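Local coordinates for protein alpha-L-rhamnosidase (PDB 6GSZ) that probably hydrolyses terminal non-reducing alpha-L-rhamnose residues in alpha-L-rhamnosides, at residues 309-314 / 420-425; 337-342 / 389-394; 351-356 / 374-379. One frame throughout, in Å; residues are numbered along the deposited sequence.

Contact 1. Residues 309-314 / 420-425; sequences VRRVAE and IVVHSD. With ACT (acetate ion), chain B.
Two consecutive residues, Val312 and Ala313, share Val421 as their partner, forming a classic beta bulge between antiparallel strands of a four-stranded sheet in which 309-315 is outermost. Val421 O accepts from Val312 N at 2.8 Å and, weakly, from Ala313 N, the Ala313 N to Val421 O distance being 3.5 Å; beyond this point the pairing is shifted by one residue. As the extra residue of the bulge, Val312 points toward the partner strand, and its CG2 lies over one face of the His423 imidazole, 3.9 Å from the ring centroid and 13° off the ring normal, a CH-pi contact. The same methyl borders the carboxylate of Asp425, just past the end of strand 417-424. A chi1 of -168° swings that carboxylate away from its own amide, putting OD2 of Asp425 2.8 Å from Arg310 NH1 in a salt bridge, met on the anti side but tilted out of the carboxylate plane; the two flat groups stand 82° apart. Arg310 NE has a second acidic partner in Asp168. On the face of Val309 and Arg311, Ile420 lays CG2 against Arg311 CB at 3.6 Å, while Arg311 sends its NH2 on to Glu390. Beside them Val309 CG1 and Val422 CG1 are squeezed to 3.4 Å. On the face of Arg310 and Val421, His423 ND1 donates to Ser424 O; in this crystal NE2 also gives an almost straight hydrogen bond to an acetate ion, probably from the crystallisation liquor.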
loop_
_atom_site.group_PDB
_atom_site.type_symbol
_atom_site.label_atom_id
_atom_site.label_comp_id
_atom_site.label_asym_id
_atom_site.label_seq_id
_atom_site.Cartn_x
_atom_site.Cartn_y
_atom_site.Cartn_z
ATOM N N VAL A 309 8.198 6.043 1.812
ATOM C CA VAL A 309 7.429 6.436 2.998
ATOM C C VAL A 309 7.812 7.882 3.317
ATOM O O VAL A 309 9.011 8.219 3.366
ATOM C CB VAL A 309 7.675 5.479 4.180
ATOM C CG1 VAL A 309 6.910 5.926 5.421
ATOM C CG2 VAL A 309 7.267 4.049 3.787
ATOM N N ARG A 310 6.809 8.726 3.549
ATOM C CA ARG A 310 6.997 10.120 3.882
ATOM C C ARG A 310 6.070 10.501 5.028
ATOM O O ARG A 310 5.101 9.813 5.350
ATOM C CB ARG A 310 6.693 11.032 2.701
ATOM C CG ARG A 310 7.670 10.894 1.542
ATOM C CD ARG A 310 7.692 12.148 0.665
ATOM N NE ARG A 310 8.608 12.080 -0.454
ATOM C CZ ARG A 310 8.325 11.612 -1.669
ATOM N NH1 ARG A 310 7.086 11.222 -1.968
ATOM N NH2 ARG A 310 9.304 11.561 -2.572
ATOM N N ARG A 311 6.420 11.654 5.620
ATOM C CA ARG A 311 5.535 12.392 6.463
ATOM C C ARG A 311 4.549 13.104 5.535
ATOM O O ARG A 311 4.864 14.131 4.950
ATOM C CB ARG A 311 6.319 13.389 7.318
ATOM C CG ARG A 311 7.419 12.782 8.189
ATOM C CD ARG A 311 8.493 13.796 8.578
ATOM N NE ARG A 311 8.040 14.779 9.566
ATOM C CZ ARG A 311 7.697 16.046 9.305
ATOM N NH1 ARG A 311 7.714 16.509 8.043
ATOM N NH2 ARG A 311 7.345 16.838 10.320
ATOM N N VAL A 312 3.386 12.482 5.352
ATOM C CA VAL A 312 2.475 12.909 4.302
ATOM C C VAL A 312 1.624 14.094 4.762
ATOM O O VAL A 312 1.289 14.968 3.935
ATOM C CB VAL A 312 1.626 11.722 3.813
ATOM C CG1 VAL A 312 0.582 12.108 2.808
ATOM C CG2 VAL A 312 2.531 10.694 3.183
ATOM N N ALA A 313 1.251 14.130 6.047
ATOM C CA ALA A 313 0.380 15.170 6.575
ATOM C C ALA A 313 0.608 15.331 8.075
ATOM O O ALA A 313 1.117 14.463 8.722
ATOM C CB ALA A 313 -1.069 14.823 6.299
ATOM N N GLU A 314 0.157 16.472 8.571
ATOM C CA GLU A 314 -0.068 16.742 9.957
ATOM C C GLU A 314 -1.520 16.404 10.306
ATOM O O GLU A 314 -2.422 16.595 9.454
ATOM C CB GLU A 314 0.156 18.240 10.178
ATOM C CG GLU A 314 0.121 18.612 11.621
ATOM C CD GLU A 314 0.385 20.070 11.966
ATOM O OE1 GLU A 314 0.910 20.808 11.110
ATOM O OE2 GLU A 314 0.063 20.449 13.103
ATOM N N ILE A 420 1.902 13.251 13.193
ATOM C CA ILE A 420 2.459 13.173 11.868
ATOM C C ILE A 420 1.971 11.862 11.274
ATOM O O ILE A 420 2.204 10.817 11.814
ATOM C CB ILE A 420 3.991 13.221 11.906
ATOM C CG1 ILE A 420 4.522 14.401 12.737
ATOM C CG2 ILE A 420 4.581 13.198 10.499
ATOM C CD1 ILE A 420 4.138 15.771 12.244
ATOM N N VAL A 421 1.294 11.979 10.127
ATOM C CA VAL A 421 0.723 10.871 9.375
ATOM C C VAL A 421 1.775 10.378 8.379
ATOM O O VAL A 421 2.245 11.174 7.582
ATOM C CB VAL A 421 -0.574 11.262 8.660
ATOM C CG1 VAL A 421 -1.129 10.037 7.910
ATOM C CG2 VAL A 421 -1.593 11.840 9.656
ATOM N N VAL A 422 2.156 9.085 8.508
ATOM C CA VAL A 422 3.298 8.533 7.785
ATOM C C VAL A 422 2.809 7.294 7.018
ATOM O O VAL A 422 2.213 6.414 7.608
ATOM C CB VAL A 422 4.420 8.190 8.782
ATOM C CG1 VAL A 422 5.604 7.532 8.083
ATOM C CG2 VAL A 422 4.886 9.386 9.598
ATOM N N HIS A 423 3.140 7.241 5.715
ATOM C CA HIS A 423 2.852 6.065 4.908
ATOM C C HIS A 423 3.560 6.185 3.560
ATOM O O HIS A 423 4.127 7.250 3.224
ATOM C CB HIS A 423 1.342 5.812 4.693
ATOM C CG HIS A 423 0.558 6.918 4.068
ATOM N ND1 HIS A 423 0.530 7.113 2.693
ATOM C CD2 HIS A 423 -0.242 7.865 4.617
ATOM C CE1 HIS A 423 -0.286 8.157 2.423
ATOM N NE2 HIS A 423 -0.813 8.623 3.580
ATOM N N SER A 424 3.471 5.093 2.770
ATOM C CA SER A 424 3.985 5.133 1.406
ATOM C C SER A 424 3.231 6.196 0.602
ATOM O O SER A 424 1.992 6.178 0.550
ATOM C CB SER A 424 3.861 3.757 0.765
ATOM O OG SER A 424 4.760 2.846 1.391
ATOM N N ASP A 425 3.980 7.098 -0.035
ATOM C CA ASP A 425 3.403 8.354 -0.549
ATOM C C ASP A 425 2.913 8.191 -1.996
ATOM O O ASP A 425 3.450 8.759 -2.912
ATOM C CB ASP A 425 4.388 9.508 -0.395
ATOM C CG ASP A 425 3.812 10.896 -0.614
ATOM O OD1 ASP A 425 2.580 11.033 -0.671
ATOM O OD2 ASP A 425 4.625 11.813 -0.797
HETATM C C ACT B . -2.975 11.907 4.109
HETATM O O ACT B . -2.542 10.752 3.822
HETATM O OXT ACT B . -3.445 12.273 5.251
HETATM C CH3 ACT B . -2.958 12.942 3.002
HETATM O O HOH W 1 6.133 10.213 -4.248
#

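Contact 2. Residues 337-342 / 389-394; sequences VGWLRI and WEPSFT. With CA (calcium ion), chain C.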
loop_
_atom_site.group_PDB
_atom_site.type_symbol
_atom_site.label_atom_id
_atom_site.label_comp_id
_atom_site.label_asym_id
_atom_site.label_seq_id
_atom_site.Cartn_x
_atom_site.Cartn_y
_atom_site.Cartn_z
ATOM N N VAL A 337 -1.645 6.585 11.719
ATOM C CA VAL A 337 -0.390 5.836 11.717
ATOM C C VAL A 337 0.751 6.796 11.433
ATOM O O VAL A 337 0.717 7.538 10.467
ATOM C CB VAL A 337 -0.413 4.669 10.710
ATOM C CG1 VAL A 337 0.921 3.956 10.682
ATOM C CG2 VAL A 337 -1.507 3.694 11.091
ATOM N N GLY A 338 1.732 6.800 12.352
ATOM C CA GLY A 338 2.898 7.652 12.299
ATOM C C GLY A 338 3.422 7.875 13.710
ATOM O O GLY A 338 3.731 6.931 14.382
ATOM N N TRP A 339 3.510 9.138 14.120
ATOM C CA TRP A 339 4.156 9.452 15.395
ATOM C C TRP A 339 3.827 10.895 15.771
ATOM O O TRP A 339 3.144 11.597 15.033
ATOM C CB TRP A 339 5.653 9.216 15.325
ATOM C CG TRP A 339 6.380 9.881 14.209
ATOM C CD1 TRP A 339 6.641 11.201 14.021
ATOM C CD2 TRP A 339 6.942 9.201 13.075
ATOM N NE1 TRP A 339 7.351 11.408 12.878
ATOM C CE2 TRP A 339 7.549 10.192 12.275
ATOM C CE3 TRP A 339 6.994 7.867 12.668
ATOM C CZ2 TRP A 339 8.276 9.873 11.146
ATOM C CZ3 TRP A 339 7.704 7.558 11.531
ATOM C CH2 TRP A 339 8.339 8.546 10.801
ATOM N N LEU A 340 4.339 11.327 16.921
ATOM C CA LEU A 340 4.163 12.717 17.365
ATOM C C LEU A 340 5.353 13.601 16.980
ATOM O O LEU A 340 6.456 13.126 16.823
ATOM C CB LEU A 340 4.047 12.762 18.893
ATOM C CG LEU A 340 2.867 12.004 19.477
ATOM C CD1 LEU A 340 2.912 12.072 20.992
ATOM C CD2 LEU A 340 1.544 12.549 18.919
ATOM N N ARG A 341 5.067 14.884 16.841
ATOM C CA ARG A 341 6.072 15.952 16.823
ATOM C C ARG A 341 5.778 16.858 18.012
ATOM O O ARG A 341 4.633 17.286 18.203
ATOM C CB ARG A 341 5.994 16.786 15.532
ATOM C CG ARG A 341 7.005 17.941 15.492
ATOM C CD ARG A 341 6.861 18.860 14.301
ATOM N NE ARG A 341 5.704 19.729 14.442
ATOM C CZ ARG A 341 5.101 20.394 13.442
ATOM N NH1 ARG A 341 4.067 21.185 13.696
ATOM N NH2 ARG A 341 5.534 20.260 12.196
ATOM N N ILE A 342 6.803 17.107 18.833
ATOM C CA ILE A 342 6.639 17.915 20.042
ATOM C C ILE A 342 7.549 19.134 19.921
ATOM O O ILE A 342 8.584 19.073 19.240
ATOM C CB ILE A 342 6.928 17.115 21.334
ATOM C CG1 ILE A 342 8.402 16.714 21.486
ATOM C CG2 ILE A 342 5.963 15.943 21.431
ATOM C CD1 ILE A 342 8.719 15.897 22.723
ATOM N N TRP A 389 11.142 17.554 18.558
ATOM C CA TRP A 389 11.491 16.136 18.409
ATOM C C TRP A 389 10.376 15.404 17.689
ATOM O O TRP A 389 9.192 15.619 17.936
ATOM C CB TRP A 389 11.794 15.521 19.775
ATOM C CG TRP A 389 11.977 14.031 19.805
ATOM C CD1 TRP A 389 13.134 13.344 19.581
ATOM C CD2 TRP A 389 10.973 13.039 20.058
ATOM N NE1 TRP A 389 12.929 11.996 19.715
ATOM C CE2 TRP A 389 11.603 11.780 19.985
ATOM C CE3 TRP A 389 9.589 13.089 20.278
ATOM C CZ2 TRP A 389 10.902 10.599 20.201
ATOM C CZ3 TRP A 389 8.897 11.916 20.485
ATOM C CH2 TRP A 389 9.551 10.689 20.445
ATOM N N GLU A 390 10.842 14.443 16.892
ATOM C CA GLU A 390 10.051 13.350 16.364
ATOM C C GLU A 390 10.931 12.111 16.472
ATOM O O GLU A 390 12.163 12.225 16.320
ATOM C CB GLU A 390 9.679 13.515 14.880
ATOM C CG GLU A 390 8.726 14.647 14.599
ATOM C CD GLU A 390 8.414 14.906 13.123
ATOM O OE1 GLU A 390 8.483 13.965 12.270
ATOM O OE2 GLU A 390 8.067 16.063 12.845
ATOM N N PRO A 391 10.353 10.917 16.698
ATOM C CA PRO A 391 11.164 9.703 16.678
ATOM C C PRO A 391 11.687 9.439 15.270
ATOM O O PRO A 391 11.110 9.937 14.272
ATOM C CB PRO A 391 10.221 8.609 17.169
ATOM C CG PRO A 391 8.840 9.141 16.770
ATOM C CD PRO A 391 8.916 10.655 16.888
ATOM N N SER A 392 12.695 8.580 15.185
ATOM C CA SER A 392 13.396 8.313 13.932
ATOM C C SER A 392 13.127 6.936 13.346
ATOM O O SER A 392 12.972 6.817 12.113
ATOM C CB SER A 392 14.898 8.465 14.134
ATOM O OG SER A 392 15.248 9.817 14.367
ATOM N N PHE A 393 13.033 5.901 14.167
ATOM C CA PHE A 393 13.009 4.519 13.621
ATOM C C PHE A 393 11.888 3.674 14.229
ATOM O O PHE A 393 11.997 2.423 14.304
ATOM C CB PHE A 393 14.363 3.841 13.809
ATOM C CG PHE A 393 15.513 4.653 13.262
ATOM C CD1 PHE A 393 15.596 4.961 11.912
ATOM C CD2 PHE A 393 16.504 5.162 14.115
ATOM C CE1 PHE A 393 16.654 5.714 11.420
ATOM C CE2 PHE A 393 17.545 5.936 13.618
ATOM C CZ PHE A 393 17.631 6.195 12.269
ATOM N N THR A 394 10.795 4.334 14.606
ATOM C CA THR A 394 9.620 3.622 15.103
ATOM C C THR A 394 8.390 4.169 14.376
ATOM O O THR A 394 8.439 5.219 13.762
ATOM C CB THR A 394 9.479 3.768 16.631
ATOM O OG1 THR A 394 8.450 2.908 17.120
ATOM C CG2 THR A 394 9.122 5.175 17.036
HETATM CA CA CA C . 14.679 11.557 12.762
HETATM O O HOH W 2 13.266 12.995 13.721
HETATM O O HOH W 3 16.138 12.645 13.614
#
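Trp339 and Glu390 supply the side-chain hydrogen bond here: the indole NE1 donates to Glu390 OE1 at 2.9 Å, nearly straight at 167°. The acceptor lies in the indole plane, whereas the donor stands 39° out of the carboxylate plane. Trp339 CG sits between its backbone N and carbonyl carbon (chi1 53°), which turns the indole toward Glu390 and Pro391. Two backbone bonds pair Ile342 with Trp389, antiparallel; past them the chain of 389-394 leaves the strand, and Leu340 O is buried without a polar partner. Among apolar contacts, Pro391 CG presses on Trp339 CB at 3.5 Å, and Ile342 CD1 approaches Trp389 CE3 at 3.8 Å. The aliphatic part of Arg341 runs obliquely past Glu390, its CD 3.4 Å from OE2, but the charge of that oxygen is met by Arg311. Calcium is bound by Ser392 OG at 2.4 Å, Glu158 supplies another ligand, and one of two coordinated waters donates to Glu390 O at 2.9 Å, tying the site to the loop. Strand 417-424 flanks 339-344 on the side away from 387-389, with Ile420 and Val422 against Trp339, while Leu340 and Ile342 pack on strand 351-361 of the facing sheet.

Contact 3. Residues 351-356 / 374-379; sequences TIRFVH and KATDHF
His356 grips Ala375 O twice, through its backbone N and through ring ND1 at 2.9 Å. The carbonyl oxygen lies in the imidazole plane, though ND1 stands well above the plane of the carbonyl. At the far nitrogen, NE2 is 2.9 Å from a water that donates to Asp377 OD2, a bridge in addition to the direct touch of ring CE1 on OD2; ring and carboxylate planes are 61° apart, and OD2 also accepts from His396, whose ring stacks on that of His356. These contacts at both nitrogens probably restrain the rotation of the imidazole.

Arg353, Val355, Thr376 and His378 share one face of the sheet. Arg353 has CG anti to its backbone N (chi1 -174°), which lays its stem beside His378, the two side chains pointing the same way. CG lies over one face of the His378 ring, 4.0 Å from the centroid, a CH-pi contact; the chain then bends (chi3 67°) and its NH2 reaches Asp404. Thr351 CG2 meets the edge of the same ring, 3.9 Å from CD2. Thr376 divides its branches: CG2 touches Arg353 CG at 3.6 Å, whereas OG1 turns back to donate to Lys374 O at 2.7 Å and rests 3.6 Å from Val355 CG2.

On the face of Ile352, Phe354 and Phe379, Phe354 brings the edge of its ring to Phe379, CE2 to CB 4.4 Å. Regular antiparallel pairing runs from Ile352-Phe379 to Val355-Thr376. Phe354 and Phe379 also reach Leu340 and Ile342 of another sheet, a face-to-face meeting of sheets that fits the beta-sandwich of a concanavalin-like domain.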
loop_
_atom_site.group_PDB
_atom_site.type_symbol
_atom_site.label_atom_id
_atom_site.label_comp_id
_atom_site.label_asym_id
_atom_site.label_seq_id
_atom_site.Cartn_x
_atom_site.Cartn_y
_atom_site.Cartn_z
ATOM N N THR A 351 12.021 13.338 32.053
ATOM C CA THR A 351 11.584 12.484 30.976
ATOM C C THR A 351 10.061 12.562 30.801
ATOM O O THR A 351 9.287 12.371 31.751
ATOM C CB THR A 351 12.023 11.032 31.227
ATOM O OG1 THR A 351 13.432 11.010 31.452
ATOM C CG2 THR A 351 11.660 10.081 30.096
ATOM N N ILE A 352 9.647 12.784 29.547
ATOM C CA ILE A 352 8.270 12.684 29.126
ATOM C C ILE A 352 8.040 11.309 28.486
ATOM O O ILE A 352 8.835 10.886 27.648
ATOM C CB ILE A 352 7.931 13.784 28.099
ATOM C CG1 ILE A 352 8.568 15.135 28.421
ATOM C CG2 ILE A 352 6.429 13.877 27.915
ATOM C CD1 ILE A 352 8.285 16.215 27.389
ATOM N N ARG A 353 6.920 10.673 28.847
ATOM C CA ARG A 353 6.536 9.388 28.289
ATOM C C ARG A 353 5.228 9.547 27.509
ATOM O O ARG A 353 4.296 10.249 27.976
ATOM C CB ARG A 353 6.351 8.350 29.399
ATOM C CG ARG A 353 6.092 6.938 28.893
ATOM C CD ARG A 353 5.854 5.920 29.985
ATOM N NE ARG A 353 4.607 6.190 30.678
ATOM C CZ ARG A 353 4.204 5.562 31.772
ATOM N NH1 ARG A 353 4.938 4.586 32.286
ATOM N NH2 ARG A 353 3.047 5.892 32.328
ATOM N N PHE A 354 5.196 8.887 26.334
ATOM C CA PHE A 354 4.044 8.913 25.426
ATOM C C PHE A 354 3.612 7.484 25.134
ATOM O O PHE A 354 4.385 6.735 24.541
ATOM C CB PHE A 354 4.425 9.614 24.126
ATOM C CG PHE A 354 4.968 11.010 24.266
ATOM C CD1 PHE A 354 4.135 12.097 24.327
ATOM C CD2 PHE A 354 6.334 11.242 24.388
ATOM C CE1 PHE A 354 4.637 13.380 24.455
ATOM C CE2 PHE A 354 6.831 12.527 24.478
ATOM C CZ PHE A 354 5.987 13.591 24.540
ATOM N N VAL A 355 2.420 7.103 25.626
ATOM C CA VAL A 355 1.903 5.759 25.424
ATOM C C VAL A 355 0.749 5.845 24.418
ATOM O O VAL A 355 -0.277 6.492 24.715
ATOM C CB VAL A 355 1.445 5.119 26.755
ATOM C CG1 VAL A 355 0.830 3.749 26.552
ATOM C CG2 VAL A 355 2.595 5.011 27.757
ATOM N N HIS A 356 0.941 5.207 23.253
ATOM C CA HIS A 356 0.007 5.393 22.121
ATOM C C HIS A 356 -0.973 4.219 22.020
ATOM O O HIS A 356 -0.549 3.074 22.010
ATOM C CB HIS A 356 0.824 5.494 20.817
ATOM C CG HIS A 356 1.890 6.551 20.790
ATOM N ND1 HIS A 356 3.077 6.411 21.484
ATOM C CD2 HIS A 356 1.967 7.748 20.152
ATOM C CE1 HIS A 356 3.842 7.464 21.234
ATOM N NE2 HIS A 356 3.189 8.319 20.457
ATOM N N LYS A 374 5.174 -2.169 23.005
ATOM C CA LYS A 374 4.907 -1.134 24.012
ATOM C C LYS A 374 4.340 0.152 23.405
ATOM O O LYS A 374 3.658 0.885 24.103
ATOM C CB LYS A 374 6.149 -0.824 24.834
ATOM C CG LYS A 374 6.637 -1.995 25.670
ATOM C CD LYS A 374 7.843 -1.655 26.516
ATOM C CE LYS A 374 8.451 -2.897 27.131
ATOM N NZ LYS A 374 9.748 -2.581 27.775
ATOM N N ALA A 375 4.694 0.463 22.139
ATOM C CA ALA A 375 4.248 1.708 21.456
ATOM C C ALA A 375 4.407 2.922 22.377
ATOM O O ALA A 375 3.489 3.731 22.508
ATOM C CB ALA A 375 2.815 1.583 20.931
ATOM N N THR A 376 5.579 2.979 23.042
ATOM C CA THR A 376 5.873 3.977 24.063
ATOM C C THR A 376 7.188 4.675 23.734
ATOM O O THR A 376 8.211 4.003 23.573
ATOM C CB THR A 376 5.909 3.327 25.441
ATOM O OG1 THR A 376 4.621 2.791 25.753
ATOM C CG2 THR A 376 6.319 4.281 26.545
ATOM N N ASP A 377 7.116 6.005 23.644
ATOM C CA ASP A 377 8.296 6.812 23.425
ATOM C C ASP A 377 8.631 7.580 24.703
ATOM O O ASP A 377 7.731 7.996 25.433
ATOM C CB ASP A 377 8.103 7.759 22.255
ATOM C CG ASP A 377 7.790 7.049 20.949
ATOM O OD1 ASP A 377 8.258 5.869 20.758
ATOM O OD2 ASP A 377 7.080 7.677 20.139
ATOM N N HIS A 378 9.929 7.754 24.949
ATOM C CA HIS A 378 10.428 8.536 26.071
ATOM C C HIS A 378 11.333 9.628 25.528
ATOM O O HIS A 378 12.255 9.307 24.762
ATOM C CB HIS A 378 11.230 7.684 27.048
ATOM C CG HIS A 378 10.437 6.688 27.829
ATOM N ND1 HIS A 378 10.105 5.456 27.334
ATOM C CD2 HIS A 378 9.947 6.738 29.086
ATOM C CE1 HIS A 378 9.458 4.767 28.262
ATOM N NE2 HIS A 378 9.341 5.534 29.355
ATOM N N PHE A 379 11.117 10.866 25.981
ATOM C CA PHE A 379 11.953 11.964 25.571
ATOM C C PHE A 379 12.490 12.645 26.825
ATOM O O PHE A 379 11.704 13.169 27.613
ATOM C CB PHE A 379 11.174 12.969 24.716
ATOM C CG PHE A 379 11.955 14.173 24.279
ATOM C CD1 PHE A 379 12.770 14.132 23.159
ATOM C CD2 PHE A 379 11.929 15.327 25.042
ATOM C CE1 PHE A 379 13.528 15.222 22.783
ATOM C CE2 PHE A 379 12.662 16.427 24.658
ATOM C CZ PHE A 379 13.476 16.372 23.540
HETATM O O HOH W 4 5.292 9.503 18.905
HETATM O O HOH W 5 1.108 1.745 23.957
#

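Overall arrangement
Followed from the N terminus, the three contacts are strictly nested and none cross. Residues 309-314 come first and wait longest for their partner, so contact 1 closes the outermost loop. Inside it, 337-342 pairs with 389-394 in contact 2, and inside that again 351-356 meets 374-379 in contact 3, the shortest closure. Contacts 1 and 2 share one sheet, in which strand 417-424 is the neighbour of 339-344, and their centres lie 11 Å apart. Contact 3 belongs to the second sheet and touches contact 2, while its nearest atoms remain about 9 Å from contact 1. Contact 2 thus mediates between the layers.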